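Local coordinates for protein sialidase B (Streptococcus pneumoniae serotype 4, PDB 4XJW) that cleaves the alpha-2,3, alpha-2,6 and alpha-2,8 linkages of terminal sialic acids in glycoproteins, glycolipids and oligosaccharides, acting as an intramolecular trans-sialidase, at residues T210-S215 with S290-D295; G217-S222 with A617-P622; K300-A305 with I421-S426. The protein carries 1 engineered substitution. All blocks are in the same frame, centred on the assembly; numbering follows the deposited sequence.

Contact 1: T210-S215 with S290-D295; sequences TLYTLS and SSIVED. With OPX ((1s,3R,4S)-1-[(cyclohexylamino)methyl]-3,4-dihydroxycyclopentanesulfonic acid), chain B.
The aromatic ring of Tyr212 is sandwiched: the backbone of Val293, through its carbonyl carbon, lies over one face, and the cyclopentane of the bound inhibitor Optactin (OPX) covers the opposite one, with its CAP atom 3.7 Å above the ring plane and over the centre. Ile292 O, 3.3 Å from Tyr212 CD2, and Glu294 N approach the ring obliquely. The arrangement belongs to the six-bladed propeller of family 33 sialidases, where strand 205-213 of one blade runs beside strand 286-294 of the next, the two segments pointing almost the same way and meeting through side chains and side-chain-to-backbone contacts, without backbone-to-backbone pairing. With CG anti to the backbone N (chi1 -166°), Tyr212 reaches across the gap; its hydroxyl accepts a weak but straight bond from Glu294 N (170° at the hydrogen) and touches Val293 CG2. Ile292 CG2 packs against the CB end of the same side chain, 3.9 Å from Tyr212 CB.

At the buried Thr210-Ser290 end, Thr210 turns its methyl to Ser290 O and its hydroxyl past Ile292 CD1. The polar ends of Thr210 and Ser290 are both hydrogen-bonded to Ser222 OG, forming a hydroxyl cluster. The ligand is gripped from the strand itself by Thr213 N, which donates to OPX OAD at 3.0 Å, and Gln456 OE1 supplies a further bond.

At the solvent-facing end, by Ser215, Glu294 closes the contact. Its extended chain passes Leu214 at about a right angle, Leu214 CD2 lying 3.7 Å from Glu294 OE2. Each carboxylate oxygen has its own partner: a water that also binds Ser215 OG donates to Glu294 OE2, while Ser215 N donates to the syn lone pair of Glu294 OE1 at 2.7 Å.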
loop_
_atom_site.group_PDB
_atom_site.type_symbol
_atom_site.label_atom_id
_atom_site.label_comp_id
_atom_site.label_asym_id
_atom_site.label_seq_id
_atom_site.Cartn_x
_atom_site.Cartn_y
_atom_site.Cartn_z
ATOM N N THR A 210 2.809 -6.504 4.324
ATOM C CA THR A 210 3.462 -7.278 5.380
ATOM C C THR A 210 4.388 -8.310 4.732
ATOM O O THR A 210 4.227 -8.651 3.552
ATOM C CB THR A 210 2.467 -7.991 6.326
ATOM O OG1 THR A 210 2.011 -9.206 5.720
ATOM C CG2 THR A 210 1.261 -7.085 6.667
ATOM N N LEU A 211 5.373 -8.768 5.505
ATOM C CA LEU A 211 6.261 -9.872 5.110
ATOM C C LEU A 211 6.571 -10.693 6.343
ATOM O O LEU A 211 6.679 -10.159 7.430
ATOM C CB LEU A 211 7.580 -9.321 4.548
ATOM C CG LEU A 211 7.611 -8.653 3.177
ATOM C CD1 LEU A 211 8.975 -8.004 2.927
ATOM C CD2 LEU A 211 7.268 -9.651 2.083
ATOM N N TYR A 212 6.741 -11.998 6.172
ATOM C CA TYR A 212 7.069 -12.869 7.286
ATOM C C TYR A 212 7.758 -14.104 6.731
ATOM O O TYR A 212 7.302 -14.690 5.741
ATOM C CB TYR A 212 5.792 -13.294 8.011
ATOM C CG TYR A 212 6.008 -13.930 9.369
ATOM C CD1 TYR A 212 6.399 -15.263 9.489
ATOM C CD2 TYR A 212 5.806 -13.206 10.526
ATOM C CE1 TYR A 212 6.582 -15.847 10.735
ATOM C CE2 TYR A 212 5.983 -13.776 11.773
ATOM C CZ TYR A 212 6.365 -15.093 11.872
ATOM O OH TYR A 212 6.537 -15.639 13.124
ATOM N N THR A 213 8.852 -14.502 7.369
ATOM C CA THR A 213 9.625 -15.650 6.899
ATOM C C THR A 213 9.228 -16.874 7.713
ATOM O O THR A 213 9.417 -16.914 8.930
ATOM C CB THR A 213 11.122 -15.384 7.034
ATOM O OG1 THR A 213 11.451 -14.209 6.284
ATOM C CG2 THR A 213 11.939 -16.567 6.514
ATOM N N LEU A 214 8.665 -17.860 7.018
ATOM C CA LEU A 214 8.198 -19.095 7.646
ATOM C C LEU A 214 9.352 -20.062 7.891
ATOM O O LEU A 214 10.436 -19.934 7.298
ATOM C CB LEU A 214 7.108 -19.764 6.789
ATOM C CG LEU A 214 5.913 -18.855 6.462
ATOM C CD1 LEU A 214 4.936 -19.615 5.559
ATOM C CD2 LEU A 214 5.223 -18.410 7.739
ATOM N N SER A 215 9.117 -21.014 8.789
ATOM C CA SER A 215 10.155 -21.985 9.157
ATOM C C SER A 215 10.623 -22.841 7.975
ATOM O O SER A 215 11.781 -23.294 7.930
ATOM C CB SER A 215 9.678 -22.858 10.314
ATOM O OG SER A 215 8.622 -23.720 9.937
ATOM N N SER A 290 -3.612 -5.895 8.134
ATOM C CA SER A 290 -3.369 -7.290 8.462
ATOM C C SER A 290 -2.027 -7.517 9.137
ATOM O O SER A 290 -1.109 -6.687 9.035
ATOM C CB SER A 290 -3.495 -8.179 7.219
ATOM O OG SER A 290 -2.478 -7.903 6.268
ATOM N N SER A 291 -1.912 -8.670 9.791
ATOM C CA SER A 291 -0.700 -9.038 10.521
ATOM C C SER A 291 -0.557 -10.559 10.515
ATOM O O SER A 291 -1.562 -11.275 10.637
ATOM C CB SER A 291 -0.755 -8.515 11.961
ATOM O OG SER A 291 0.539 -8.528 12.529
ATOM N N ILE A 292 0.681 -11.047 10.387
ATOM C CA ILE A 292 0.956 -12.482 10.242
ATOM C C ILE A 292 1.913 -13.008 11.316
ATOM O O ILE A 292 2.851 -12.315 11.707
ATOM C CB ILE A 292 1.581 -12.781 8.867
ATOM C CG1 ILE A 292 0.562 -12.568 7.755
ATOM C CG2 ILE A 292 2.081 -14.225 8.792
ATOM C CD1 ILE A 292 1.207 -12.583 6.369
ATOM N N VAL A 293 1.681 -14.237 11.780
ATOM C CA VAL A 293 2.653 -14.928 12.613
ATOM C C VAL A 293 2.591 -16.413 12.291
ATOM O O VAL A 293 1.586 -16.902 11.763
ATOM C CB VAL A 293 2.356 -14.678 14.111
ATOM C CG1 VAL A 293 1.211 -15.565 14.564
ATOM C CG2 VAL A 293 3.593 -14.956 14.952
ATOM N N GLU A 294 3.677 -17.128 12.558
ATOM C CA GLU A 294 3.646 -18.586 12.426
ATOM C C GLU A 294 3.678 -19.215 13.803
ATOM O O GLU A 294 4.441 -18.779 14.669
ATOM C CB GLU A 294 4.795 -19.103 11.564
ATOM C CG GLU A 294 4.736 -20.623 11.329
ATOM C CD GLU A 294 5.702 -21.085 10.252
ATOM O OE1 GLU A 294 6.902 -20.777 10.375
ATOM O OE2 GLU A 294 5.254 -21.739 9.283
ATOM N N ASP A 295 2.847 -20.237 14.003
ATOM C CA ASP A 295 2.763 -20.935 15.282
ATOM C C ASP A 295 3.578 -22.219 15.263
ATOM O O ASP A 295 3.368 -23.076 14.410
ATOM C CB ASP A 295 1.301 -21.239 15.618
ATOM C CG ASP A 295 1.156 -22.102 16.853
ATOM O OD1 ASP A 295 1.893 -21.868 17.836
ATOM O OD2 ASP A 295 0.291 -22.997 16.834
HETATM C CAF OPX B . 16.794 -16.596 8.864
HETATM C CAG OPX B . 16.548 -17.576 9.975
HETATM C CAH OPX B . 15.496 -16.115 8.299
HETATM C CAI OPX B . 15.685 -16.969 11.041
HETATM C CAJ OPX B . 14.603 -15.516 9.347
HETATM C CAK OPX B . 12.229 -15.648 11.207
HETATM C CAL OPX B . 11.752 -13.322 12.160
HETATM C CAM OPX B . 9.898 -14.711 11.546
HETATM C CAO OPX B . 10.537 -12.498 11.930
HETATM C CAP OPX B . 9.715 -13.298 11.015
HETATM C CAQ OPX B . 14.383 -16.484 10.484
HETATM C CAR OPX B . 11.314 -14.755 12.100
HETATM N NAN OPX B . 13.637 -15.848 11.583
HETATM O OAA OPX B . 12.699 -15.459 14.253
HETATM O OAB OPX B . 10.487 -14.520 14.613
HETATM O OAC OPX B . 10.852 -11.256 11.406
HETATM O OAD OPX B . 10.159 -13.251 9.722
HETATM O OAE OPX B . 10.695 -16.747 13.742
HETATM S SAS OPX B . 11.300 -15.411 13.769
HETATM O O HOH W 1 6.801 -23.332 7.755
#

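Contact 2: G217-S222 with A617-P622; sequences GRVLSS and AITELP. With OPX ((1s,3R,4S)-1-[(cyclohexylamino)methyl]-3,4-dihydroxycyclopentanesulfonic acid), chain B.
Val219 holds CG1 anti to its own backbone N (chi1 180°) and CG2 anti to the carbonyl carbon, a fork whose two methyls serve different neighbours in the seam where the first and last blades of the six-bladed sialidase propeller meet. CG1 meets Thr619 CG2 tip to tip at 4.0 Å. CG2 sits against Leu621 CD2, 3.8 Å away with the side chains crossing at about a right angle, and also against Pro622 CD. The side-chain contacts of Val219 are thus all apolar, and Trp251 adds to them.

Thr619 divides its labour in the same manner. Its chi1 of -158° sends the hydroxyl away from the valine, leaving the methyl for the seam. Thr619 OG1 is hydrogen-bonded to Thr213 OG1 and takes a weak bond from OPX OAD at 2.9 Å, which ties the seam to the inhibitor pocket. The cyclohexyl group of the ligand rests along Glu620-Pro622, its CAH atom 3.4 Å from Glu620 O.

At the partly exposed end, Gly217 has a positive phi of 100° and lies beside the proline ring, with Gly217 O 3.2 Å from Pro622 CG.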
loop_
_atom_site.group_PDB
_atom_site.type_symbol
_atom_site.label_atom_id
_atom_site.label_comp_id
_atom_site.label_asym_id
_atom_site.label_seq_id
_atom_site.Cartn_x
_atom_site.Cartn_y
_atom_site.Cartn_z
ATOM N N GLY A 217 11.136 -21.750 5.119
ATOM C CA GLY A 217 11.893 -20.884 4.222
ATOM C C GLY A 217 11.003 -20.124 3.248
ATOM O O GLY A 217 11.453 -19.202 2.554
ATOM N N ARG A 218 9.744 -20.537 3.171
ATOM C CA ARG A 218 8.753 -19.781 2.404
ATOM C C ARG A 218 8.573 -18.398 3.026
ATOM O O ARG A 218 8.493 -18.264 4.239
ATOM C CB ARG A 218 7.418 -20.527 2.347
ATOM C CG ARG A 218 6.289 -19.726 1.698
ATOM C CD ARG A 218 5.048 -20.593 1.490
ATOM N NE ARG A 218 5.246 -21.583 0.434
ATOM C CZ ARG A 218 4.324 -22.457 0.044
ATOM N NH1 ARG A 218 3.129 -22.476 0.622
ATOM N NH2 ARG A 218 4.600 -23.316 -0.929
ATOM N N VAL A 219 8.549 -17.375 2.185
ATOM C CA VAL A 219 8.315 -16.011 2.650
ATOM C C VAL A 219 6.891 -15.643 2.246
ATOM O O VAL A 219 6.517 -15.797 1.081
ATOM C CB VAL A 219 9.322 -15.027 2.025
ATOM C CG1 VAL A 219 9.053 -13.608 2.523
ATOM C CG2 VAL A 219 10.747 -15.441 2.374
ATOM N N LEU A 220 6.100 -15.184 3.213
ATOM C CA LEU A 220 4.684 -14.882 3.005
ATOM C C LEU A 220 4.476 -13.374 3.084
ATOM O O LEU A 220 5.130 -12.682 3.879
ATOM C CB LEU A 220 3.834 -15.569 4.074
ATOM C CG LEU A 220 2.304 -15.481 3.992
ATOM C CD1 LEU A 220 1.826 -16.121 2.699
ATOM C CD2 LEU A 220 1.644 -16.144 5.208
ATOM N N SER A 221 3.587 -12.861 2.239
ATOM C CA SER A 221 3.222 -11.441 2.280
ATOM C C SER A 221 1.718 -11.308 2.299
ATOM O O SER A 221 1.018 -12.013 1.586
ATOM C CB SER A 221 3.797 -10.706 1.058
ATOM O OG SER A 221 3.329 -9.354 0.973
ATOM N N SER A 222 1.217 -10.392 3.123
ATOM C CA SER A 222 -0.192 -9.995 3.038
ATOM C C SER A 222 -0.318 -8.509 2.730
ATOM O O SER A 222 0.661 -7.756 2.834
ATOM C CB SER A 222 -0.990 -10.369 4.293
ATOM O OG SER A 222 -0.538 -9.685 5.444
ATOM N N ALA A 617 7.232 -3.128 5.131
ATOM C CA ALA A 617 7.402 -4.455 5.687
ATOM C C ALA A 617 8.842 -4.889 5.454
ATOM O O ALA A 617 9.377 -4.741 4.341
ATOM C CB ALA A 617 6.422 -5.417 5.019
ATOM N N ILE A 618 9.479 -5.417 6.500
ATOM C CA ILE A 618 10.811 -5.990 6.338
ATOM C C ILE A 618 10.919 -7.394 6.915
ATOM O O ILE A 618 10.311 -7.721 7.935
ATOM C CB ILE A 618 11.923 -5.085 6.919
ATOM C CG1 ILE A 618 11.694 -4.794 8.406
ATOM C CG2 ILE A 618 12.052 -3.788 6.097
ATOM C CD1 ILE A 618 12.885 -4.073 9.038
ATOM N N THR A 619 11.693 -8.236 6.250
ATOM C CA THR A 619 11.965 -9.546 6.816
ATOM C C THR A 619 13.319 -10.046 6.374
ATOM O O THR A 619 13.782 -9.724 5.280
ATOM C CB THR A 619 10.827 -10.556 6.524
ATOM O OG1 THR A 619 10.880 -11.612 7.486
ATOM C CG2 THR A 619 10.915 -11.141 5.092
ATOM N N GLU A 620 13.963 -10.815 7.247
ATOM C CA GLU A 620 15.182 -11.509 6.871
ATOM C C GLU A 620 14.795 -12.724 6.062
ATOM O O GLU A 620 14.038 -13.582 6.523
ATOM C CB GLU A 620 15.984 -11.918 8.109
ATOM C CG GLU A 620 17.302 -12.602 7.763
ATOM C CD GLU A 620 18.128 -12.944 8.981
ATOM O OE1 GLU A 620 17.706 -12.627 10.113
ATOM O OE2 GLU A 620 19.205 -13.563 8.800
ATOM N N LEU A 621 15.294 -12.767 4.835
ATOM C CA LEU A 621 15.093 -13.915 3.963
ATOM C C LEU A 621 15.962 -15.059 4.478
ATOM O O LEU A 621 16.946 -14.829 5.209
ATOM C CB LEU A 621 15.430 -13.542 2.516
ATOM C CG LEU A 621 14.682 -12.275 2.075
ATOM C CD1 LEU A 621 15.209 -11.738 0.765
ATOM C CD2 LEU A 621 13.184 -12.528 1.985
ATOM N N PRO A 622 15.594 -16.302 4.140
ATOM C CA PRO A 622 16.368 -17.437 4.652
ATOM C C PRO A 622 17.839 -17.412 4.251
ATOM O O PRO A 622 18.648 -18.034 4.941
ATOM C CB PRO A 622 15.676 -18.645 4.017
ATOM C CG PRO A 622 14.274 -18.194 3.788
ATOM C CD PRO A 622 14.392 -16.739 3.403
HETATM C CAF OPX B . 16.794 -16.596 8.864
HETATM C CAG OPX B . 16.548 -17.576 9.975
HETATM C CAH OPX B . 15.496 -16.115 8.299
HETATM C CAI OPX B . 15.685 -16.969 11.041
HETATM C CAJ OPX B . 14.603 -15.516 9.347
HETATM C CAK OPX B . 12.229 -15.648 11.207
HETATM C CAL OPX B . 11.752 -13.322 12.160
HETATM C CAM OPX B . 9.898 -14.711 11.546
HETATM C CAO OPX B . 10.537 -12.498 11.930
HETATM C CAP OPX B . 9.715 -13.298 11.015
HETATM C CAQ OPX B . 14.383 -16.484 10.484
HETATM C CAR OPX B . 11.314 -14.755 12.100
HETATM N NAN OPX B . 13.637 -15.848 11.583
HETATM O OAA OPX B . 12.699 -15.459 14.253
HETATM O OAB OPX B . 10.487 -14.520 14.613
HETATM O OAC OPX B . 10.852 -11.256 11.406
HETATM O OAD OPX B . 10.159 -13.251 9.722
HETATM O OAE OPX B . 10.695 -16.747 13.742
HETATM S SAS OPX B . 11.300 -15.411 13.769
#

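Contact 3: K300-A305 with I421-S426; sequences KTILLA and IAMTTS
Backbone hydrogen bonds dominate the pairing of Lys300-Ala305 with Ile421-Ser426, neighbouring antiparallel strands of a propeller blade. Thr301 with Ser426, Leu303 with Thr424 and Ala305 with Ala422 are hydrogen-bonded pairs, each joined by two reciprocal N-H to O bonds. The shortest of these, from Thr424 N to Leu303 O, measures 2.8 Å. Ile302-Thr425 and Leu304-Met423 are the non-hydrogen-bonded pairs between them. CA-H...O contacts supplement the bonds, such as Met423 CA to Leu303 O at 3.3 Å.

Apolar contacts gather on the face carrying Ile302, Leu304 and Met423. The methionine starts between its backbone N and carbonyl carbon (chi1 72°) and bends at chi3, curling its methyl back toward the partner strand: Met423 CE lies only 3.4 Å from Ile302 CG2, a tight carbon pair. Leu304 runs alongside it, CD1 3.6 Å from Met423 CB, while its other methyl, CD2, faces Ile421 CG2. On the opposite face Leu303 and Thr424 lie side by side, with the threonine methyl against Leu303 CB and CD2.

Polar side chains mostly find partners outside the pair of strands. Thr424 OG1 bonds to Glu434 O, and Ser426 OG to Ser432 O within the second BNR repeat. The extended chain of Lys300 passes over Thr425, and a water joins Lys300 NZ (2.7 Å) to Thr425 OG1.

The chemistry implies a division of roles: reciprocal backbone bonds fix the strand register, apolar side chains pack on both faces, most tightly at Ile302-Met423, and the Thr424 and Ser426 hydroxyls hold the strand to the Asp-box (BNR) hairpin that follows it.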
loop_
_atom_site.group_PDB
_atom_site.type_symbol
_atom_site.label_atom_id
_atom_site.label_comp_id
_atom_site.label_asym_id
_atom_site.label_seq_id
_atom_site.Cartn_x
_atom_site.Cartn_y
_atom_site.Cartn_z
ATOM N N LYS A 300 0.605 -23.945 12.143
ATOM C CA LYS A 300 -0.269 -23.102 11.334
ATOM C C LYS A 300 0.291 -21.687 11.178
ATOM O O LYS A 300 1.027 -21.182 12.026
ATOM C CB LYS A 300 -1.678 -23.017 11.937
ATOM C CG LYS A 300 -2.460 -24.330 11.940
ATOM C CD LYS A 300 -3.865 -24.122 12.489
ATOM C CE LYS A 300 -4.635 -25.437 12.567
ATOM N NZ LYS A 300 -5.970 -25.263 13.206
ATOM N N THR A 301 -0.044 -21.057 10.061
ATOM C CA THR A 301 0.211 -19.636 9.905
ATOM C C THR A 301 -1.074 -18.953 10.317
ATOM O O THR A 301 -2.169 -19.407 9.966
ATOM C CB THR A 301 0.545 -19.283 8.443
ATOM O OG1 THR A 301 1.655 -20.074 8.007
ATOM C CG2 THR A 301 0.901 -17.818 8.310
ATOM N N ILE A 302 -0.945 -17.875 11.082
ATOM C CA ILE A 302 -2.100 -17.160 11.598
ATOM C C ILE A 302 -2.106 -15.715 11.108
ATOM O O ILE A 302 -1.107 -15.008 11.222
ATOM C CB ILE A 302 -2.125 -17.222 13.125
ATOM C CG1 ILE A 302 -2.246 -18.682 13.576
ATOM C CG2 ILE A 302 -3.242 -16.357 13.677
ATOM C CD1 ILE A 302 -2.160 -18.871 15.074
ATOM N N LEU A 303 -3.231 -15.281 10.549
ATOM C CA LEU A 303 -3.353 -13.911 10.055
ATOM C C LEU A 303 -4.512 -13.207 10.740
ATOM O O LEU A 303 -5.621 -13.744 10.819
ATOM C CB LEU A 303 -3.511 -13.907 8.519
ATOM C CG LEU A 303 -3.656 -12.567 7.775
ATOM C CD1 LEU A 303 -3.135 -12.682 6.350
ATOM C CD2 LEU A 303 -5.106 -12.108 7.720
ATOM N N LEU A 304 -4.244 -12.013 11.254
ATOM C CA LEU A 304 -5.294 -11.193 11.843
ATOM C C LEU A 304 -5.548 -9.963 10.963
ATOM O O LEU A 304 -4.663 -9.524 10.231
ATOM C CB LEU A 304 -4.928 -10.769 13.275
ATOM C CG LEU A 304 -5.308 -11.711 14.420
ATOM C CD1 LEU A 304 -4.693 -13.086 14.254
ATOM C CD2 LEU A 304 -4.901 -11.098 15.753
ATOM N N ALA A 305 -6.760 -9.415 11.029
ATOM C CA ALA A 305 -7.085 -8.142 10.371
ATOM C C ALA A 305 -8.241 -7.457 11.083
ATOM O O ALA A 305 -9.018 -8.111 11.769
ATOM C CB ALA A 305 -7.424 -8.354 8.887
ATOM N N ILE A 421 -11.822 -7.331 15.383
ATOM C CA ILE A 421 -10.621 -8.028 14.920
ATOM C C ILE A 421 -11.008 -9.461 14.614
ATOM O O ILE A 421 -11.714 -10.090 15.401
ATOM C CB ILE A 421 -9.493 -8.025 15.973
ATOM C CG1 ILE A 421 -9.047 -6.598 16.273
ATOM C CG2 ILE A 421 -8.282 -8.837 15.489
ATOM C CD1 ILE A 421 -7.927 -6.500 17.316
ATOM N N ALA A 422 -10.562 -9.971 13.469
ATOM C CA ALA A 422 -10.801 -11.375 13.139
ATOM C C ALA A 422 -9.488 -12.071 12.890
ATOM O O ALA A 422 -8.488 -11.415 12.618
ATOM C CB ALA A 422 -11.688 -11.504 11.937
ATOM N N MET A 423 -9.519 -13.400 12.944
ATOM C CA MET A 423 -8.340 -14.210 12.673
ATOM C C MET A 423 -8.683 -15.294 11.664
ATOM O O MET A 423 -9.818 -15.775 11.627
ATOM C CB MET A 423 -7.809 -14.826 13.968
ATOM C CG MET A 423 -8.647 -15.932 14.535
ATOM S SD MET A 423 -7.792 -16.816 15.855
ATOM C CE MET A 423 -6.118 -16.724 15.362
ATOM N N THR A 424 -7.717 -15.645 10.818
ATOM C CA THR A 424 -7.833 -16.822 9.983
ATOM C C THR A 424 -6.531 -17.589 10.113
ATOM O O THR A 424 -5.523 -17.037 10.585
ATOM C CB THR A 424 -8.142 -16.479 8.499
ATOM O OG1 THR A 424 -8.265 -17.703 7.758
ATOM C CG2 THR A 424 -7.038 -15.621 7.873
ATOM N N THR A 425 -6.565 -18.860 9.733
ATOM C CA THR A 425 -5.383 -19.706 9.793
ATOM C C THR A 425 -5.187 -20.411 8.468
ATOM O O THR A 425 -6.121 -20.566 7.686
ATOM C CB THR A 425 -5.475 -20.780 10.892
ATOM O OG1 THR A 425 -6.481 -21.738 10.544
ATOM C CG2 THR A 425 -5.799 -20.164 12.255
ATOM N N SER A 426 -3.958 -20.840 8.221
ATOM C CA SER A 426 -3.661 -21.647 7.054
ATOM C C SER A 426 -2.872 -22.857 7.505
ATOM O O SER A 426 -1.931 -22.736 8.291
ATOM C CB SER A 426 -2.842 -20.872 6.027
ATOM O OG SER A 426 -2.419 -21.760 4.998
HETATM O O HOH W 2 -7.529 -23.145 12.469
#

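Overall arrangement
All three contacts lie in the catalytic beta-propeller, on the same side of the chain's centre. Contacts 1 and 2 have centres 7 Å apart and share the sheet in which strands 205-213 and 219-226 are neighbours; their segments alternate along the chain, and both touch Optactin. Contact 3 is centred 10 Å from contact 1 and 16 Å from contact 2. It shares the next sheet with contact 1, whose strand 286-294 pairs with strand 301-308. Contact 1 closes before contact 3 opens, and both segments of contact 3 come between those of contact 2. Contacts 1 and 2 join separate sheets, contact 3 lies within one, and contact 2 brings the last sheet against the first, consistent with closure of the propeller ring.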